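Local coordinates for protein alpha-L-rhamnosidase (Streptomyces avermitilis, PDB 3W5M) that hydrolyses terminal non-reducing alpha-L-rhamnose residues from alpha-L-rhamnosides such as naringin, rutin, hesperidin and gum arabic, and binds L-rhamnose through a calcium-dependent carbohydrate-binding module, at residues Ser119-Leu129 and Arg414-Ser425. Residues are numbered along the deposited sequence; the frame is centred on the assembly and turned at random.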
loop_
_atom_site.group_PDB
_atom_site.type_symbol
_atom_site.label_atom_id
_atom_site.label_comp_id
_atom_site.label_asym_id
_atom_site.label_seq_id
_atom_site.Cartn_x
_atom_site.Cartn_y
_atom_site.Cartn_z
ATOM N N SER A 119 -14.982 -25.877 3.592
ATOM C CA SER A 119 -14.541 -27.184 4.042
ATOM C C SER A 119 -13.057 -27.444 3.688
ATOM O O SER A 119 -12.486 -28.485 4.038
ATOM C CB SER A 119 -15.432 -28.253 3.441
ATOM O OG SER A 119 -15.328 -28.203 2.033
ATOM N N ALA A 120 -12.443 -26.493 2.983
ATOM C CA ALA A 120 -11.033 -26.574 2.622
ATOM C C ALA A 120 -10.135 -26.626 3.879
ATOM O O ALA A 120 -10.543 -26.167 4.946
ATOM C CB ALA A 120 -10.670 -25.378 1.740
ATOM N N LYS A 121 -8.934 -27.188 3.754
ATOM C CA LYS A 121 -7.920 -27.169 4.821
ATOM C C LYS A 121 -6.723 -26.309 4.439
ATOM O O LYS A 121 -6.308 -26.275 3.261
ATOM C CB LYS A 121 -7.390 -28.580 5.119
ATOM C CG LYS A 121 -8.420 -29.698 5.181
ATOM C CD LYS A 121 -9.355 -29.584 6.360
ATOM C CE LYS A 121 -9.996 -30.947 6.627
ATOM N NZ LYS A 121 -11.365 -30.811 7.192
ATOM N N TRP A 122 -6.144 -25.640 5.436
ATOM C CA TRP A 122 -4.914 -24.897 5.216
ATOM C C TRP A 122 -3.784 -25.857 4.910
ATOM O O TRP A 122 -3.540 -26.801 5.668
ATOM C CB TRP A 122 -4.568 -24.084 6.445
ATOM C CG TRP A 122 -5.495 -22.951 6.676
ATOM C CD1 TRP A 122 -6.597 -22.920 7.528
ATOM C CD2 TRP A 122 -5.419 -21.669 6.067
ATOM N NE1 TRP A 122 -7.197 -21.682 7.466
ATOM C CE2 TRP A 122 -6.484 -20.889 6.597
ATOM C CE3 TRP A 122 -4.551 -21.092 5.118
ATOM C CZ2 TRP A 122 -6.711 -19.574 6.198
ATOM C CZ3 TRP A 122 -4.791 -19.774 4.725
ATOM C CH2 TRP A 122 -5.857 -19.038 5.264
ATOM N N ILE A 123 -3.060 -25.609 3.815
ATOM C CA ILE A 123 -1.912 -26.439 3.489
ATOM C C ILE A 123 -0.657 -25.613 3.201
ATOM O O ILE A 123 -0.737 -24.468 2.721
ATOM C CB ILE A 123 -2.170 -27.381 2.300
ATOM C CG1 ILE A 123 -2.502 -26.579 1.027
ATOM C CG2 ILE A 123 -3.223 -28.441 2.635
ATOM C CD1 ILE A 123 -2.636 -27.452 -0.208
ATOM N N SER A 124 0.495 -26.239 3.442
ATOM C CA SER A 124 1.821 -25.634 3.237
ATOM C C SER A 124 2.699 -26.632 2.500
ATOM O O SER A 124 2.464 -27.836 2.593
ATOM C CB SER A 124 2.484 -25.371 4.579
ATOM O OG SER A 124 1.987 -24.217 5.219
ATOM N N ALA A 125 3.733 -26.146 1.807
ATOM C CA ALA A 125 4.786 -27.042 1.314
ATOM C C ALA A 125 5.523 -27.643 2.530
ATOM O O ALA A 125 5.579 -27.000 3.586
ATOM C CB ALA A 125 5.758 -26.282 0.429
ATOM N N PRO A 126 6.070 -28.873 2.394
ATOM C CA PRO A 126 6.742 -29.521 3.530
ATOM C C PRO A 126 8.090 -28.874 3.880
ATOM O O PRO A 126 8.590 -28.039 3.108
ATOM C CB PRO A 126 6.919 -30.960 3.028
ATOM C CG PRO A 126 7.096 -30.788 1.555
ATOM C CD PRO A 126 6.106 -29.728 1.189
ATOM N N ALA A 127 8.663 -29.262 5.023
ATOM C CA ALA A 127 9.863 -28.625 5.591
ATOM C C ALA A 127 11.085 -28.514 4.654
ATOM O O ALA A 127 11.757 -27.482 4.660
ATOM C CB ALA A 127 10.253 -29.281 6.919
ATOM N N PRO A 128 11.365 -29.557 3.847
ATOM C CA PRO A 128 12.482 -29.457 2.904
ATOM C C PRO A 128 12.347 -28.290 1.893
ATOM O O PRO A 128 13.350 -27.841 1.326
ATOM C CB PRO A 128 12.436 -30.805 2.160
ATOM C CG PRO A 128 11.746 -31.749 3.080
ATOM C CD PRO A 128 10.813 -30.930 3.931
ATOM N N LEU A 129 11.120 -27.811 1.672
ATOM C CA LEU A 129 10.848 -26.756 0.685
ATOM C C LEU A 129 10.647 -25.362 1.321
ATOM O O LEU A 129 10.816 -24.343 0.655
ATOM C CB LEU A 129 9.650 -27.141 -0.206
ATOM C CG LEU A 129 9.759 -28.435 -1.034
ATOM C CD1 LEU A 129 8.495 -28.631 -1.886
ATOM C CD2 LEU A 129 11.009 -28.446 -1.911
ATOM N N ARG A 414 -17.069 -30.421 -5.149
ATOM C CA ARG A 414 -16.198 -29.496 -4.433
ATOM C C ARG A 414 -14.785 -30.077 -4.342
ATOM O O ARG A 414 -14.585 -31.194 -3.851
ATOM C CB ARG A 414 -16.786 -29.208 -3.037
ATOM C CG ARG A 414 -16.083 -28.073 -2.324
ATOM C CD ARG A 414 -16.625 -27.909 -0.913
ATOM N NE ARG A 414 -17.997 -27.409 -0.940
ATOM C CZ ARG A 414 -18.644 -26.939 0.119
ATOM N NH1 ARG A 414 -18.053 -26.887 1.304
ATOM N NH2 ARG A 414 -19.889 -26.530 -0.009
ATOM N N ILE A 415 -13.799 -29.321 -4.828
ATOM C CA ILE A 415 -12.404 -29.742 -4.786
ATOM C C ILE A 415 -11.728 -28.761 -3.830
ATOM O O ILE A 415 -11.941 -27.560 -3.935
ATOM C CB ILE A 415 -11.757 -29.678 -6.199
ATOM C CG1 ILE A 415 -12.559 -30.516 -7.225
ATOM C CG2 ILE A 415 -10.288 -30.063 -6.143
ATOM C CD1 ILE A 415 -12.613 -32.009 -6.912
ATOM N N THR A 416 -10.972 -29.267 -2.861
ATOM C CA THR A 416 -10.340 -28.372 -1.897
ATOM C C THR A 416 -8.868 -28.671 -1.678
ATOM O O THR A 416 -8.385 -29.781 -1.924
ATOM C CB THR A 416 -11.030 -28.438 -0.506
ATOM O OG1 THR A 416 -10.947 -29.772 -0.020
ATOM C CG2 THR A 416 -12.499 -28.023 -0.567
ATOM N N SER A 417 -8.169 -27.654 -1.182
ATOM C CA SER A 417 -6.875 -27.812 -0.574
ATOM C C SER A 417 -6.988 -28.789 0.592
ATOM O O SER A 417 -7.954 -28.734 1.394
ATOM C CB SER A 417 -6.348 -26.458 -0.088
ATOM O OG SER A 417 -7.252 -25.800 0.794
ATOM N N GLY A 418 -5.983 -29.649 0.672
ATOM C CA GLY A 418 -5.919 -30.721 1.660
ATOM C C GLY A 418 -4.746 -31.669 1.431
ATOM O O GLY A 418 -3.881 -31.416 0.579
ATOM N N PRO A 419 -4.699 -32.769 2.206
ATOM C CA PRO A 419 -3.496 -33.595 2.351
ATOM C C PRO A 419 -3.049 -34.288 1.073
ATOM O O PRO A 419 -1.883 -34.679 0.985
ATOM C CB PRO A 419 -3.915 -34.643 3.403
ATOM C CG PRO A 419 -5.037 -33.980 4.170
ATOM C CD PRO A 419 -5.790 -33.245 3.087
ATOM N N ASP A 420 -3.943 -34.426 0.093
ATOM C CA ASP A 420 -3.598 -35.126 -1.140
ATOM C C ASP A 420 -2.802 -34.246 -2.155
ATOM O O ASP A 420 -2.309 -34.746 -3.177
ATOM C CB ASP A 420 -4.837 -35.788 -1.768
ATOM C CG ASP A 420 -6.093 -34.865 -1.800
ATOM O OD1 ASP A 420 -6.161 -33.788 -1.120
ATOM O OD2 ASP A 420 -7.051 -35.258 -2.512
ATOM N N TRP A 421 -2.661 -32.945 -1.881
ATOM C CA TRP A 421 -1.896 -32.058 -2.779
ATOM C C TRP A 421 -0.396 -32.359 -2.730
ATOM O O TRP A 421 0.126 -32.893 -1.743
ATOM C CB TRP A 421 -2.147 -30.561 -2.395
ATOM C CG TRP A 421 -3.508 -30.031 -2.813
ATOM C CD1 TRP A 421 -4.748 -30.610 -2.568
ATOM C CD2 TRP A 421 -3.772 -28.808 -3.495
ATOM N NE1 TRP A 421 -5.747 -29.830 -3.085
ATOM C CE2 TRP A 421 -5.176 -28.715 -3.664
ATOM C CE3 TRP A 421 -2.952 -27.777 -4.005
ATOM C CZ2 TRP A 421 -5.780 -27.630 -4.301
ATOM C CZ3 TRP A 421 -3.559 -26.695 -4.626
ATOM C CH2 TRP A 421 -4.952 -26.631 -4.777
ATOM N N ARG A 422 0.327 -31.994 -3.791
ATOM C CA ARG A 422 1.754 -32.257 -3.862
ATOM C C ARG A 422 2.504 -30.944 -4.141
ATOM O O ARG A 422 1.920 -30.034 -4.685
ATOM C CB ARG A 422 2.017 -33.321 -4.935
ATOM C CG ARG A 422 1.420 -34.656 -4.479
ATOM C CD ARG A 422 1.571 -35.782 -5.470
ATOM N NE ARG A 422 2.937 -36.283 -5.588
ATOM C CZ ARG A 422 3.606 -36.951 -4.648
ATOM N NH1 ARG A 422 3.069 -37.193 -3.456
ATOM N NH2 ARG A 422 4.833 -37.374 -4.911
ATOM N N ALA A 423 3.761 -30.897 -3.736
ATOM C CA ALA A 423 4.578 -29.683 -3.739
ATOM C C ALA A 423 5.964 -29.900 -4.307
ATOM O O ALA A 423 6.533 -31.005 -4.215
ATOM C CB ALA A 423 4.649 -29.097 -2.327
ATOM N N ALA A 424 6.516 -28.835 -4.898
ATOM C CA ALA A 424 7.887 -28.819 -5.430
ATOM C C ALA A 424 8.415 -27.403 -5.326
ATOM O O ALA A 424 7.617 -26.450 -5.278
ATOM C CB ALA A 424 7.916 -29.271 -6.869
ATOM N N SER A 425 9.740 -27.260 -5.352
ATOM C CA SER A 425 10.371 -25.931 -5.256
ATOM C C SER A 425 10.081 -25.058 -6.482
ATOM O O SER A 425 9.745 -23.883 -6.336
ATOM C CB SER A 425 11.876 -26.065 -4.981
ATOM O OG SER A 425 12.446 -27.001 -5.874
#
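CD1 of I123 reaches the W421 indole obliquely, near its rim, 3.7 Å from CD2 of W421. CA of S417 lies above the ring, toward its rim, and OD1 of D420 sits at the ring edge. H307 also stacks with the indole. The I123 and W421 side chains cross at about a right angle. CG1 of I123 stands between its own backbone N and carbonyl carbon (chi1 61°), which carries CD1 to the ring and leaves CG2 over the backbone of G418. W421 NE1 donates to T416 O (2.9 Å), a bent bond tying the ring back to strand 412-416, ahead of the G418-W421 type I turn. At the R414 guanidinium, OG of S119 lies at the edge and accepts a fairly straight bond from NH1 (3.1 Å). S417 grips K121 twice: its O accepts from K121 N (3.0 Å), and its OG donates to K121 O (2.7 Å). Further along, A423 CB packs against A125, P126 and L129. With an alanine in place of W421, T416 O would probably lose its indole donor and a gap open beside I123 CD1. Strands 412-416 and 422-424 belong to different sheets, consistent with a beta-sandwich. Buried S417 OG, also bonded to A401 N, is thus satisfied, while A423 meets 119-129 through apolar packing.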